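Local coordinates for uncharacterized protein (Nitrosospira multiformis, PDB 3P51) that is of unknown function but belongs to the polyketide cyclase/lipid transport family of the Bet v 1-like clan and may bind a hydrophobic ligand, at residues V14-S19 with A138-E143; H96-T101 with T105-W110. All coordinates share one frame; numbering follows the deposited sequence.

Interaction 1: residues V14-S19 with A138-E143; sequences VERVWS and AEFTSE
Arg16 brings its guanidinium group to the edge of the Phe140 ring, its NH1 3.6 Å from Phe140 CD1. The two flat groups are turned 74° against each other: the ring edge, led by CE1, meets one face of the guanidinium, and Arg16 CZ lies in the ring plane. This is edge packing, not a cation-pi stack. Arg16 gets there with CG anti to the backbone N (chi1 -169°) and a bend at chi2. Val17 takes one face of the ring, its CG2 4.3 Å from Phe140 CD2 and offset toward the rim, while CG of Glu139 sits over the centre of the opposite face. The contact joins the short helix 14-21 to the end of helix 120-139, the long C-terminal helix of the Bet v 1-like helix-grip fold, with Phe140 the first residue to leave helical geometry. Val10 of strand 3-10 touches both Val17 and Phe140. Were Phe140 an alanine, a gap would probably open beside Val17, and the Arg16 guanidinium would lose the ring edge that limits its turning. Glu139 forms a salt bridge with Arg20 on the same short helix.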
loop_
_atom_site.group_PDB
_atom_site.type_symbol
_atom_site.label_atom_id
_atom_site.label_comp_id
_atom_site.label_asym_id
_atom_site.label_seq_id
_atom_site.Cartn_x
_atom_site.Cartn_y
_atom_site.Cartn_z
ATOM N N VAL A 14 1.158 -1.867 21.585
ATOM C CA VAL A 14 1.904 -2.094 20.352
ATOM C C VAL A 14 3.380 -1.721 20.494
ATOM O O VAL A 14 4.236 -2.370 19.900
ATOM C CB VAL A 14 1.259 -1.355 19.159
ATOM C CG1 VAL A 14 1.461 0.155 19.289
ATOM C CG2 VAL A 14 1.805 -1.871 17.824
ATOM N N GLU A 15 3.679 -0.683 21.277
ATOM C CA GLU A 15 5.068 -0.268 21.499
ATOM C C GLU A 15 5.883 -1.378 22.154
ATOM O O GLU A 15 7.064 -1.558 21.857
ATOM C CB GLU A 15 5.143 0.979 22.374
ATOM C CG GLU A 15 4.600 2.262 21.742
ATOM C CD GLU A 15 3.084 2.384 21.828
ATOM O OE1 GLU A 15 2.458 1.600 22.584
ATOM O OE2 GLU A 15 2.524 3.270 21.139
ATOM N N ARG A 16 5.250 -2.111 23.060
ATOM C CA ARG A 16 5.919 -3.209 23.749
ATOM C C ARG A 16 6.127 -4.408 22.828
ATOM O O ARG A 16 7.203 -5.029 22.811
ATOM C CB ARG A 16 5.100 -3.619 24.970
ATOM C CG ARG A 16 5.801 -4.566 25.914
ATOM C CD ARG A 16 5.422 -4.235 27.344
ATOM N NE ARG A 16 5.876 -5.258 28.279
ATOM C CZ ARG A 16 5.115 -6.255 28.718
ATOM N NH1 ARG A 16 3.858 -6.368 28.306
ATOM N NH2 ARG A 16 5.611 -7.141 29.572
ATOM N N VAL A 17 5.096 -4.752 22.067
ATOM C CA VAL A 17 5.225 -5.869 21.140
ATOM C C VAL A 17 6.293 -5.559 20.101
ATOM O O VAL A 17 7.143 -6.393 19.813
ATOM C CB VAL A 17 3.905 -6.204 20.433
ATOM C CG1 VAL A 17 4.107 -7.410 19.545
ATOM C CG2 VAL A 17 2.802 -6.490 21.458
ATOM N N TRP A 18 6.255 -4.353 19.542
ATOM C CA TRP A 18 7.258 -3.968 18.549
ATOM C C TRP A 18 8.660 -4.042 19.151
ATOM O O TRP A 18 9.577 -4.586 18.545
ATOM C CB TRP A 18 6.973 -2.560 17.998
ATOM C CG TRP A 18 7.916 -2.122 16.884
ATOM C CD1 TRP A 18 8.723 -1.013 16.882
ATOM C CD2 TRP A 18 8.153 -2.788 15.632
ATOM N NE1 TRP A 18 9.436 -0.948 15.706
ATOM C CE2 TRP A 18 9.103 -2.016 14.920
ATOM C CE3 TRP A 18 7.646 -3.949 15.037
ATOM C CZ2 TRP A 18 9.564 -2.374 13.642
ATOM C CZ3 TRP A 18 8.114 -4.315 13.757
ATOM C CH2 TRP A 18 9.061 -3.526 13.083
ATOM N N SER A 19 8.827 -3.499 20.355
ATOM C CA SER A 19 10.141 -3.492 20.982
ATOM C C SER A 19 10.721 -4.902 21.050
ATOM O O SER A 19 11.935 -5.104 20.959
ATOM C CB SER A 19 10.074 -2.867 22.379
ATOM O OG SER A 19 11.280 -3.115 23.074
ATOM N N ALA A 138 1.773 -16.144 23.788
ATOM C CA ALA A 138 2.002 -16.742 25.095
ATOM C C ALA A 138 2.871 -15.836 25.956
ATOM O O ALA A 138 2.732 -15.809 27.178
ATOM C CB ALA A 138 2.628 -18.125 24.961
ATOM N N GLU A 139 3.761 -15.087 25.318
ATOM C CA GLU A 139 4.630 -14.178 26.055
ATOM C C GLU A 139 3.872 -12.954 26.588
ATOM O O GLU A 139 4.203 -12.415 27.641
ATOM C CB GLU A 139 5.823 -13.751 25.198
ATOM C CG GLU A 139 6.598 -12.598 25.803
ATOM C CD GLU A 139 8.069 -12.600 25.429
ATOM O OE1 GLU A 139 8.581 -13.646 24.961
ATOM O OE2 GLU A 139 8.712 -11.546 25.625
ATOM N N PHE A 140 2.847 -12.528 25.859
ATOM C CA PHE A 140 2.066 -11.362 26.256
ATOM C C PHE A 140 0.621 -11.743 26.562
ATOM O O PHE A 140 -0.278 -11.515 25.743
ATOM C CB PHE A 140 2.082 -10.302 25.151
ATOM C CG PHE A 140 3.438 -9.724 24.878
ATOM C CD1 PHE A 140 4.063 -8.920 25.812
ATOM C CD2 PHE A 140 4.082 -9.971 23.682
ATOM C CE1 PHE A 140 5.308 -8.380 25.559
ATOM C CE2 PHE A 140 5.327 -9.430 23.424
ATOM C CZ PHE A 140 5.939 -8.636 24.365
ATOM N N THR A 141 0.396 -12.316 27.739
ATOM C CA THR A 141 -0.937 -12.781 28.101
ATOM C C THR A 141 -1.772 -11.679 28.755
ATOM O O THR A 141 -1.234 -10.679 29.239
ATOM C CB THR A 141 -0.865 -14.006 29.026
ATOM O OG1 THR A 141 -0.013 -14.993 28.436
ATOM C CG2 THR A 141 -2.249 -14.606 29.231
ATOM N N SER A 142 -3.088 -11.865 28.754
ATOM C CA SER A 142 -4.003 -10.927 29.395
ATOM C C SER A 142 -3.707 -10.794 30.887
ATOM O O SER A 142 -4.219 -9.895 31.556
ATOM C CB SER A 142 -5.454 -11.371 29.180
ATOM O OG SER A 142 -6.363 -10.458 29.774
ATOM N N GLU A 143 -2.875 -11.695 31.400
ATOM C CA GLU A 143 -2.483 -11.683 32.805
ATOM C C GLU A 143 -0.992 -11.388 32.966
ATOM O O GLU A 143 -0.555 -10.904 34.011
ATOM C CB GLU A 143 -2.854 -13.010 33.478
ATOM C CG GLU A 143 -2.509 -14.252 32.663
ATOM C CD GLU A 143 -1.279 -14.972 33.181
ATOM O OE1 GLU A 143 -0.790 -15.892 32.488
ATOM O OE2 GLU A 143 -0.805 -14.623 34.284
#

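Interaction 2: residues H96-T101 with T105-W110; sequences HLLPVT and TTFVEW
His96 and Glu109 begin a ladder of three hydrogen-bonded antiparallel pairs, continued by Leu98 with Phe107 and Val100 with Thr105; Leu97-Val108 and Pro99-Thr106 are the non-hydrogen-bonded pairs between them. The strand axes approach to 4.4 Å at 148°, antiparallel with the usual twist of a sheet. Glu109 N to His96 O, 2.9 Å, is almost straight at 174°. Near the turn Val100 N bonds to Thr105 O, also at 2.9 Å. Between the rungs, Leu97 CA makes a CA-H...O contact with Phe107 O, 3.4 Å.

The two strands form a beta hairpin in the curved antiparallel sheet of the Bet v 1-like helix-grip fold, and their side chains alternate between its faces. On the face that packs against the helices, Leu97 and Val108 run side by side, Leu97 CD2 lying 3.6 Å from Val108 CG2. Thr106 adds its methyl here, while its hydroxyl bonds to the backbone O of Ala12.

On the other face, Leu98 CD1 lies 4.1 Å from Phe107 CD2, and Val100 CG2 meets CB of the same phenylalanine at 4.0 Å. With its CG anti to the backbone N (chi1 174°), Phe107 carries its ring to where it stacks on Phe107 of the second subunit. Farther along, the side chains of Glu109 and His96 lie side by side, and Glu109 OE1 is hydrogen-bonded to Tyr5 OH. Pro99 O bonds to Ser7 of the second subunit, whose Phe107 also packs on Leu98 and Val100.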
loop_
_atom_site.group_PDB
_atom_site.type_symbol
_atom_site.label_atom_id
_atom_site.label_comp_id
_atom_site.label_asym_id
_atom_site.label_seq_id
_atom_site.Cartn_x
_atom_site.Cartn_y
_atom_site.Cartn_z
ATOM N N HIS A 96 3.821 -7.833 10.419
ATOM C CA HIS A 96 3.342 -6.462 10.575
ATOM C C HIS A 96 2.420 -6.318 11.786
ATOM O O HIS A 96 1.602 -7.198 12.053
ATOM C CB HIS A 96 2.634 -6.090 9.278
ATOM C CG HIS A 96 1.897 -4.788 9.320
ATOM N ND1 HIS A 96 2.502 -3.599 9.663
ATOM C CD2 HIS A 96 0.618 -4.490 9.003
ATOM C CE1 HIS A 96 1.613 -2.620 9.576
ATOM N NE2 HIS A 96 0.465 -3.132 9.178
ATOM N N LEU A 97 2.575 -5.217 12.524
ATOM C CA LEU A 97 1.786 -4.956 13.724
ATOM C C LEU A 97 0.846 -3.783 13.514
ATOM O O LEU A 97 1.178 -2.843 12.803
ATOM C CB LEU A 97 2.689 -4.595 14.901
ATOM C CG LEU A 97 3.774 -5.556 15.362
ATOM C CD1 LEU A 97 4.416 -4.995 16.620
ATOM C CD2 LEU A 97 3.174 -6.896 15.634
ATOM N N LEU A 98 -0.322 -3.840 14.147
ATOM C CA LEU A 98 -1.217 -2.687 14.224
ATOM C C LEU A 98 -1.745 -2.571 15.641
ATOM O O LEU A 98 -1.926 -3.589 16.322
ATOM C CB LEU A 98 -2.389 -2.834 13.257
ATOM C CG LEU A 98 -2.028 -2.741 11.772
ATOM C CD1 LEU A 98 -3.146 -3.295 10.886
ATOM C CD2 LEU A 98 -1.688 -1.300 11.402
ATOM N N PRO A 99 -1.988 -1.335 16.100
ATOM C CA PRO A 99 -2.582 -1.193 17.428
ATOM C C PRO A 99 -4.073 -1.466 17.388
ATOM O O PRO A 99 -4.736 -1.146 16.401
ATOM C CB PRO A 99 -2.328 0.279 17.778
ATOM C CG PRO A 99 -2.242 0.983 16.476
ATOM C CD PRO A 99 -1.708 -0.033 15.465
ATOM N N VAL A 100 -4.574 -2.076 18.454
ATOM C CA VAL A 100 -5.993 -2.205 18.706
ATOM C C VAL A 100 -6.275 -1.135 19.757
ATOM O O VAL A 100 -6.081 -1.354 20.952
ATOM C CB VAL A 100 -6.332 -3.609 19.271
ATOM C CG1 VAL A 100 -7.809 -3.712 19.570
ATOM C CG2 VAL A 100 -5.901 -4.731 18.290
ATOM N N THR A 101 -6.706 0.040 19.315
ATOM C CA THR A 101 -6.685 1.211 20.179
ATOM C C THR A 101 -7.674 1.193 21.340
ATOM O O THR A 101 -7.404 1.783 22.386
ATOM C CB THR A 101 -6.885 2.511 19.377
ATOM O OG1 THR A 101 -8.204 2.531 18.813
ATOM C CG2 THR A 101 -5.836 2.626 18.263
ATOM N N THR A 105 -4.280 -2.976 22.831
ATOM C CA THR A 105 -3.642 -4.249 22.544
ATOM C C THR A 105 -3.008 -4.202 21.154
ATOM O O THR A 105 -2.905 -3.130 20.540
ATOM C CB THR A 105 -4.631 -5.424 22.702
ATOM O OG1 THR A 105 -5.766 -5.220 21.857
ATOM C CG2 THR A 105 -5.116 -5.504 24.142
ATOM N N THR A 106 -2.579 -5.357 20.662
ATOM C CA THR A 106 -1.841 -5.429 19.402
ATOM C C THR A 106 -2.379 -6.513 18.479
ATOM O O THR A 106 -2.555 -7.653 18.889
ATOM C CB THR A 106 -0.346 -5.702 19.642
ATOM O OG1 THR A 106 0.208 -4.650 20.434
ATOM C CG2 THR A 106 0.403 -5.773 18.333
ATOM N N PHE A 107 -2.650 -6.130 17.236
ATOM C CA PHE A 107 -2.974 -7.061 16.163
ATOM C C PHE A 107 -1.667 -7.406 15.465
ATOM O O PHE A 107 -0.885 -6.517 15.140
ATOM C CB PHE A 107 -3.940 -6.384 15.178
ATOM C CG PHE A 107 -4.243 -7.196 13.949
ATOM C CD1 PHE A 107 -5.158 -8.233 13.997
ATOM C CD2 PHE A 107 -3.623 -6.905 12.737
ATOM C CE1 PHE A 107 -5.447 -8.983 12.860
ATOM C CE2 PHE A 107 -3.903 -7.646 11.595
ATOM C CZ PHE A 107 -4.823 -8.688 11.653
ATOM N N VAL A 108 -1.419 -8.695 15.253
ATOM C CA VAL A 108 -0.214 -9.142 14.559
ATOM C C VAL A 108 -0.587 -9.971 13.335
ATOM O O VAL A 108 -1.293 -10.963 13.456
ATOM C CB VAL A 108 0.668 -10.024 15.470
ATOM C CG1 VAL A 108 2.004 -10.292 14.800
ATOM C CG2 VAL A 108 0.873 -9.348 16.825
ATOM N N GLU A 109 -0.110 -9.583 12.160
ATOM C CA GLU A 109 -0.360 -10.384 10.965
ATOM C C GLU A 109 0.946 -10.840 10.326
ATOM O O GLU A 109 1.944 -10.126 10.338
ATOM C CB GLU A 109 -1.210 -9.613 9.948
ATOM C CG GLU A 109 -0.605 -8.297 9.525
ATOM C CD GLU A 109 -1.475 -7.529 8.544
ATOM O OE1 GLU A 109 -2.466 -8.102 8.050
ATOM O OE2 GLU A 109 -1.167 -6.345 8.273
ATOM N N TRP A 110 0.931 -12.049 9.783
ATOM C CA TRP A 110 2.096 -12.603 9.110
ATOM C C TRP A 110 1.632 -13.219 7.800
ATOM O O TRP A 110 0.802 -14.130 7.800
ATOM C CB TRP A 110 2.761 -13.655 9.994
ATOM C CG TRP A 110 4.248 -13.754 9.822
ATOM C CD1 TRP A 110 4.961 -13.586 8.667
ATOM C CD2 TRP A 110 5.207 -14.035 10.849
ATOM N NE1 TRP A 110 6.305 -13.761 8.912
ATOM C CE2 TRP A 110 6.481 -14.034 10.244
ATOM C CE3 TRP A 110 5.109 -14.300 12.220
ATOM C CZ2 TRP A 110 7.653 -14.280 10.965
ATOM C CZ3 TRP A 110 6.274 -14.536 12.938
ATOM C CH2 TRP A 110 7.528 -14.532 12.304
#

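In the fold
From the N terminus the chain runs through strand 3-10 into helix 14-21, which is met much later in the chain by Phe140, just past the end of helix 120-139. Interaction 1 thus closes a loop of 118 residues, with most of the sheet and the long helix inside it. Interaction 2 lies wholly within that span and closes a much shorter loop, the four-residue connection between strands 88-100 and 105-116. The centres are about 10 Å apart, and the contacts meet directly: Val17 CG1 lies 3.8 Å from Leu97 CD1, and Val14 packs on Thr106. Helix 14-21 thus bridges the hairpin and the chain's C-terminal end, while Leu98, Val100 and Phe107, with Pro99 near the turn, meet the second subunit.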